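Side-chain contacts in endoglucanase, glycoside hydrolase family 5 protein (Cytophaga hutchinsonii, PDB 5IHS), which probably cleaves internal beta-1,4-glucosidic bonds of cellulose as an endoglucanase, and probably helps its bacterium live on crystalline cellulose: residues M55-S60 / Q65-D70; S283-D286 / A291-I294. One frame throughout, in Å; residues are numbered along the deposited sequence.

Interaction 1. Residues M55-S60 / Q65-D70; sequences MSLFWS and QYYNSD
With CG anti to its carbonyl carbon (chi1 -57°) and an extended second torsion, L57 reaches out from the strand end and sets CD1 over the centre of one face of the ring of Y67, whose own CG is likewise anti to the carbonyl carbon (chi1 -80°). The two side chains run past one another in opposite directions. L57 CD1 stands 3.6 Å from the Y67 ring centroid, almost on the ring normal, a CH-pi contact of nearly ideal placement. Nearer its own backbone, L57 CB meets the hydroxyl end of the ring, 3.6 Å from Y67 CZ, and L57 CD2 turns to Y66, 4.4 Å from its CB. S60 closes the other face less centrally: its CB lies 4.1 Å from the Y67 ring centroid. At the rim, Y67 OH donates to F58 O over 2.7 Å, coming in tilted 35° from the carbonyl plane. That phenol oxygen is also hydrogen-bonded to the backbone N of A87 on the next strand, so two bonds and two covered faces hold the ring's position and rotation. S60 OG turns to E102 and G89 instead. Beyond the ring, Y67 centres an inverse gamma turn, and N68 caps the start of helix 69-77 through OD1 and the backbone N of V71. Strand 53-57, the turn and this helix open the first beta-alpha-beta crossover of a TIM barrel, the fold of family 5 glycoside hydrolases.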
ATOM      1  N   MET A  55       1.337   7.630   0.399  1.00  6.35           N
ATOM      2  CA  MET A  55       1.346   7.612  -1.050  1.00  6.14           C
ATOM      3  C   MET A  55       1.957   6.325  -1.570  1.00  6.24           C
ATOM      4  O   MET A  55       2.931   5.803  -1.008  1.00  6.95           O
ATOM      5  CB  MET A  55       2.167   8.767  -1.622  1.00  6.83           C
ATOM      6  CG  MET A  55       1.559  10.138  -1.382  1.00  7.51           C
ATOM      7  SD  MET A  55      -0.096  10.339  -2.054  1.00  7.74           S
ATOM      8  CE  MET A  55       0.205  10.283  -3.831  1.00  8.70           C
ATOM      9  N   SER A  56       1.402   5.851  -2.677  1.00  6.31           N
ATOM     10  CA  SER A  56       2.028   4.814  -3.477  1.00  6.33           C
ATOM     11  C   SER A  56       2.838   5.436  -4.603  1.00  5.73           C
ATOM     12  O   SER A  56       2.367   6.337  -5.308  1.00  7.11           O
ATOM     13  CB  SER A  56       0.978   3.872  -4.070  1.00  6.60           C
ATOM     14  OG  SER A  56       1.572   2.727  -4.675  1.00  6.76           O
ATOM     15  N   LEU A  57       4.025   4.894  -4.813  1.00  6.01           N
ATOM     16  CA  LEU A  57       4.718   5.064  -6.071  1.00  6.47           C
ATOM     17  C   LEU A  57       3.992   4.254  -7.144  1.00  6.68           C
ATOM     18  O   LEU A  57       3.197   3.351  -6.861  1.00  7.49           O
ATOM     19  CB  LEU A  57       6.182   4.655  -5.912  1.00  7.35           C
ATOM     20  CG  LEU A  57       6.934   5.431  -4.816  1.00  9.09           C
ATOM     21  CD1 LEU A  57       8.306   4.854  -4.556  1.00  9.38           C
ATOM     22  CD2 LEU A  57       7.032   6.911  -5.113  1.00 13.33           C
ATOM     23  N   PHE A  58       4.267   4.590  -8.390  1.00  7.78           N
ATOM     24  CA  PHE A  58       3.702   3.916  -9.553  1.00  7.44           C
ATOM     25  C   PHE A  58       4.615   2.751  -9.930  1.00  7.47           C
ATOM     26  O   PHE A  58       5.742   2.648  -9.447  1.00  8.71           O
ATOM     27  CB  PHE A  58       3.629   4.970 -10.664  1.00  7.48           C
ATOM     28  CG  PHE A  58       2.911   4.582 -11.954  1.00  8.25           C
ATOM     29  CD1 PHE A  58       1.562   4.867 -12.132  1.00  9.44           C
ATOM     30  CD2 PHE A  58       3.621   4.107 -13.053  1.00  8.98           C
ATOM     31  CE1 PHE A  58       0.931   4.601 -13.341  1.00 10.73           C
ATOM     32  CE2 PHE A  58       2.989   3.856 -14.265  1.00 10.05           C
ATOM     33  CZ  PHE A  58       1.653   4.105 -14.407  1.00 10.59           C
ATOM     34  N   TRP A  59       4.126   1.878 -10.810  1.00  7.60           N
ATOM     35  CA  TRP A  59       4.899   0.764 -11.356  1.00  8.19           C
ATOM     36  C   TRP A  59       6.389   1.074 -11.449  1.00  7.94           C
ATOM     37  O   TRP A  59       6.795   1.985 -12.180  1.00  8.23           O
ATOM     38  CB  TRP A  59       4.416   0.460 -12.765  1.00  8.07           C
ATOM     39  CG  TRP A  59       3.014  -0.032 -12.897  1.00  8.44           C
ATOM     40  CD1 TRP A  59       1.866   0.707 -12.992  1.00  9.40           C
ATOM     41  CD2 TRP A  59       2.625  -1.394 -13.033  1.00  9.09           C
ATOM     42  NE1 TRP A  59       0.790  -0.127 -13.165  1.00  9.65           N
ATOM     43  CE2 TRP A  59       1.231  -1.426 -13.186  1.00  9.60           C
ATOM     44  CE3 TRP A  59       3.335  -2.596 -13.039  1.00 10.51           C
ATOM     45  CZ2 TRP A  59       0.529  -2.622 -13.354  1.00 10.77           C
ATOM     46  CZ3 TRP A  59       2.645  -3.776 -13.210  1.00 10.96           C
ATOM     47  CH2 TRP A  59       1.258  -3.784 -13.365  1.00 11.00           C
ATOM     48  N   SER A  60       7.216   0.281 -10.771  1.00  7.82           N
ATOM     49  CA  SER A  60       8.635   0.582 -10.658  1.00  8.00           C
ATOM     50  C   SER A  60       9.354   0.580 -12.001  1.00  8.21           C
ATOM     51  O   SER A  60      10.342   1.309 -12.166  1.00  8.80           O
ATOM     52  CB  SER A  60       9.298  -0.424  -9.723  1.00  8.15           C
ATOM     53  OG  SER A  60       9.129  -1.763 -10.154  1.00  8.30           O
ATOM     54  N   GLN A  65      12.159   6.584 -11.793  1.00  9.44           N
ATOM     55  CA  GLN A  65      12.914   7.785 -11.459  1.00 10.32           C
ATOM     56  C   GLN A  65      12.507   8.375 -10.112  1.00  9.60           C
ATOM     57  O   GLN A  65      13.279   9.152  -9.546  1.00 10.65           O
ATOM     58  CB  GLN A  65      12.809   8.850 -12.568  1.00 10.86           C
ATOM     59  CG  GLN A  65      11.435   9.472 -12.780  1.00 11.94           C
ATOM     60  CD  GLN A  65      10.571   8.711 -13.778  1.00 12.83           C
ATOM     61  OE1 GLN A  65      10.635   7.485 -13.871  1.00 12.87           O
ATOM     62  NE2 GLN A  65       9.738   9.442 -14.517  1.00 14.05           N
ATOM     63  N   TYR A  66      11.326   8.037  -9.593  1.00  8.20           N
ATOM     64  CA  TYR A  66      10.858   8.550  -8.304  1.00  7.92           C
ATOM     65  C   TYR A  66      11.202   7.633  -7.135  1.00  7.94           C
ATOM     66  O   TYR A  66      10.882   7.970  -5.987  1.00  8.15           O
ATOM     67  CB  TYR A  66       9.342   8.824  -8.340  1.00  8.16           C
ATOM     68  CG  TYR A  66       8.973   9.901  -9.334  1.00  8.80           C
ATOM     69  CD1 TYR A  66       9.261  11.238  -9.088  1.00  8.61           C
ATOM     70  CD2 TYR A  66       8.356   9.583 -10.532  1.00  9.80           C
ATOM     71  CE1 TYR A  66       8.936  12.226 -10.005  1.00  9.25           C
ATOM     72  CE2 TYR A  66       8.039  10.562 -11.463  1.00 10.09           C
ATOM     73  CZ  TYR A  66       8.324  11.883 -11.195  1.00  9.44           C
ATOM     74  OH  TYR A  66       8.006  12.846 -12.142  1.00 10.13           O
ATOM     75  N   TYR A  67      11.845   6.492  -7.400  1.00  7.60           N
ATOM     76  CA  TYR A  67      12.195   5.519  -6.355  1.00  7.84           C
ATOM     77  C   TYR A  67      13.529   5.926  -5.726  1.00  7.81           C
ATOM     78  O   TYR A  67      14.574   5.312  -5.944  1.00  9.30           O
ATOM     79  CB  TYR A  67      12.261   4.101  -6.931  1.00  7.77           C
ATOM     80  CG  TYR A  67      10.912   3.449  -7.097  1.00  6.93           C
ATOM     81  CD1 TYR A  67       9.970   3.954  -7.995  1.00  7.29           C
ATOM     82  CD2 TYR A  67      10.571   2.323  -6.355  1.00  7.07           C
ATOM     83  CE1 TYR A  67       8.722   3.369  -8.119  1.00  6.91           C
ATOM     84  CE2 TYR A  67       9.324   1.732  -6.484  1.00  7.38           C
ATOM     85  CZ  TYR A  67       8.402   2.259  -7.357  1.00  7.35           C
ATOM     86  OH  TYR A  67       7.170   1.661  -7.435  1.00  7.81           O
ATOM     87  N   ASN A  68      13.491   6.992  -4.925  1.00  8.14           N
ATOM     88  CA  ASN A  68      14.733   7.540  -4.399  1.00  8.55           C
ATOM     89  C   ASN A  68      14.495   8.215  -3.053  1.00  8.57           C
ATOM     90  O   ASN A  68      13.361   8.501  -2.646  1.00  8.32           O
ATOM     91  CB  ASN A  68      15.410   8.483  -5.407  1.00  8.76           C
ATOM     92  CG  ASN A  68      14.621   9.744  -5.639  1.00  8.78           C
ATOM     93  OD1 ASN A  68      14.481  10.564  -4.726  1.00  8.95           O
ATOM     94  ND2 ASN A  68      14.102   9.924  -6.853  1.00  9.79           N
ATOM     95  N   SER A  69      15.604   8.449  -2.348  1.00  8.85           N
ATOM     96  CA  SER A  69      15.518   8.967  -0.989  1.00  9.82           C
ATOM     97  C   SER A  69      15.050  10.415  -0.940  1.00  9.09           C
ATOM     98  O   SER A  69      14.465  10.832   0.069  1.00  9.67           O
ATOM     99  CB  SER A  69      16.853   8.795  -0.263  1.00 13.50           C
ATOM    100  OG  SER A  69      17.902   9.407  -0.959  1.00 17.34           O
ATOM    101  N   ASP A  70      15.314  11.209  -1.984  1.00  8.84           N
ATOM    102  CA  ASP A  70      14.821  12.587  -1.993  1.00  9.64           C
ATOM    103  C   ASP A  70      13.298  12.625  -2.013  1.00  8.81           C
ATOM    104  O   ASP A  70      12.681  13.411  -1.287  1.00  8.84           O
ATOM    105  CB  ASP A  70      15.392  13.350  -3.190  1.00 12.94           C
ATOM    106  CG  ASP A  70      16.892  13.548  -3.101  1.00 19.11           C
ATOM    107  OD1 ASP A  70      17.415  13.788  -1.991  1.00 21.61           O
ATOM    108  OD2 ASP A  70      17.562  13.479  -4.152  1.00 22.40           O
TER

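Interaction 2. Residues S283-D286 / A291-I294; sequences SIAD and ASAI
No rings meet here; the flat group at the centre is the peptide carbonyl of A285, with carbon packed against its oxygen from opposite sides of the peptide plane. S292 CB comes from one side, 3.2 Å from A285 O, and I294 CG1 from the other, 3.3 Å from the same A285 O. I294 O also lies 3.4 Å from A285 O, an acceptor facing an acceptor. The S283 carbonyl is used differently: A293 N donates to S283 O at 3.0 Å, nearly in line with C=O, while A293's methyl packs against that same oxygen. A weak bond of 3.3 Å from S283 N to A291 O adds a second tie. The loop after strand 279-284, the eighth and last of the TIM barrel, packs across the strand's end, the two short runs 55° apart, where a cis peptide precedes S283. I294 holds CG1 between its backbone N and carbonyl carbon (chi1 62°), and with the second torsion extended CD1 reaches I284 CG2, 4.1 Å away. With only I294's CB kept, as in an alanine here, CG1 and CD1 are gone, and one side of the A285 carbonyl would probably lose its cover and I284 CG2 its apolar neighbour. I284 CD1 leans on A293 CB, 4.2 Å away. The polar ends look elsewhere: S292 OG is bonded to K287 O, and D286 OD2 accepts from A297 N.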
ATOM      1  N   SER A 283      -1.238   7.971  -7.614  1.00  6.54           N
ATOM      2  CA  SER A 283       0.141   7.611  -7.305  1.00  7.14           C
ATOM      3  C   SER A 283       1.071   8.792  -7.547  1.00  6.73           C
ATOM      4  O   SER A 283       0.714   9.769  -8.213  1.00  7.27           O
ATOM      5  CB  SER A 283       0.646   6.464  -8.191  1.00  8.30           C
ATOM      6  OG  SER A 283       0.923   6.909  -9.510  1.00  9.74           O
ATOM      7  N   ILE A 284       2.299   8.646  -7.048  1.00  6.91           N
ATOM      8  CA  ILE A 284       3.423   9.482  -7.458  1.00  7.33           C
ATOM      9  C   ILE A 284       3.878   9.000  -8.838  1.00  8.03           C
ATOM     10  O   ILE A 284       4.620   8.029  -8.987  1.00  8.89           O
ATOM     11  CB  ILE A 284       4.551   9.464  -6.428  1.00  8.22           C
ATOM     12  CG1 ILE A 284       4.052   9.983  -5.063  1.00  9.21           C
ATOM     13  CG2 ILE A 284       5.745  10.246  -6.932  1.00  9.02           C
ATOM     14  CD1 ILE A 284       3.577  11.427  -5.050  1.00  9.79           C
ATOM     15  N   ALA A 285       3.383   9.686  -9.858  1.00  8.59           N
ATOM     16  CA  ALA A 285       3.695   9.443 -11.254  1.00  9.09           C
ATOM     17  C   ALA A 285       3.410  10.742 -11.963  1.00  9.04           C
ATOM     18  O   ALA A 285       2.564  11.518 -11.518  1.00  9.17           O
ATOM     19  CB  ALA A 285       2.782   8.376 -11.856  1.00 10.07           C
ATOM     20  N   ASP A 286       4.104  10.967 -13.076  1.00  9.14           N
ATOM     21  CA  ASP A 286       3.896  12.170 -13.872  1.00  9.55           C
ATOM     22  C   ASP A 286       3.229  11.867 -15.208  1.00 10.80           C
ATOM     23  O   ASP A 286       3.282  12.685 -16.127  1.00 12.47           O
ATOM     24  CB  ASP A 286       5.204  12.940 -14.051  1.00 10.13           C
ATOM     25  CG  ASP A 286       6.143  12.296 -15.037  1.00 11.38           C
ATOM     26  OD1 ASP A 286       6.119  11.048 -15.140  1.00 13.02           O
ATOM     27  OD2 ASP A 286       6.910  13.044 -15.691  1.00 11.19           O
ATOM     28  N   ALA A 291      -5.258  10.267 -12.251  1.00  9.91           N
ATOM     29  CA  ALA A 291      -4.788   9.702 -10.986  1.00  9.48           C
ATOM     30  C   ALA A 291      -3.398  10.179 -10.603  1.00  9.05           C
ATOM     31  O   ALA A 291      -3.035  10.082  -9.428  1.00  9.62           O
ATOM     32  CB  ALA A 291      -4.805   8.172 -11.029  1.00 10.51           C
ATOM     33  N   SER A 292      -2.602  10.654 -11.552  1.00  8.75           N
ATOM     34  CA  SER A 292      -1.266  11.114 -11.210  1.00  8.43           C
ATOM     35  C   SER A 292      -1.353  12.297 -10.265  1.00  7.74           C
ATOM     36  O   SER A 292      -2.137  13.219 -10.477  1.00  8.25           O
ATOM     37  CB  SER A 292      -0.523  11.542 -12.459  1.00  9.14           C
ATOM     38  OG  SER A 292      -0.281  10.417 -13.275  1.00 10.65           O
ATOM     39  N   ALA A 293      -0.503  12.285  -9.241  1.00  7.69           N
ATOM     40  CA  ALA A 293      -0.488  13.343  -8.233  1.00  7.44           C
ATOM     41  C   ALA A 293       0.296  14.579  -8.664  1.00  7.24           C
ATOM     42  O   ALA A 293       0.105  15.662  -8.091  1.00  7.91           O
ATOM     43  CB  ALA A 293       0.129  12.807  -6.943  1.00  7.89           C
ATOM     44  N   ILE A 294       1.205  14.427  -9.625  1.00  7.55           N
ATOM     45  CA  ILE A 294       2.118  15.491 -10.018  1.00  8.08           C
ATOM     46  C   ILE A 294       2.085  15.630 -11.540  1.00  7.74           C
ATOM     47  O   ILE A 294       1.735  14.695 -12.259  1.00  8.03           O
ATOM     48  CB  ILE A 294       3.549  15.248  -9.465  1.00  8.58           C
ATOM     49  CG1 ILE A 294       4.135  13.946 -10.027  1.00 10.13           C
ATOM     50  CG2 ILE A 294       3.524  15.259  -7.936  1.00  9.34           C
ATOM     51  CD1 ILE A 294       5.500  13.539  -9.438  1.00 10.90           C
TER

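Overall arrangement
Both contacts are buried, and they sit where the barrel closes: strands 53-57 and 279-284, the first and last, are neighbours in the sheet. Their centres are about 10 Å apart and they meet directly, S56 O lying 2.9 Å from I284 N in a probable hydrogen bond, with F58 packed on S283 and Y66 on D286. Interaction 1 is side-chain work, an aromatic ring clasped by aliphatic carbon and tied by its hydroxyl, and it leads from the strand into helix 69-77. Interaction 2 relies on backbone bonds and alanine and isoleucine carbons, and folds a loop without regular structure onto its own strand end.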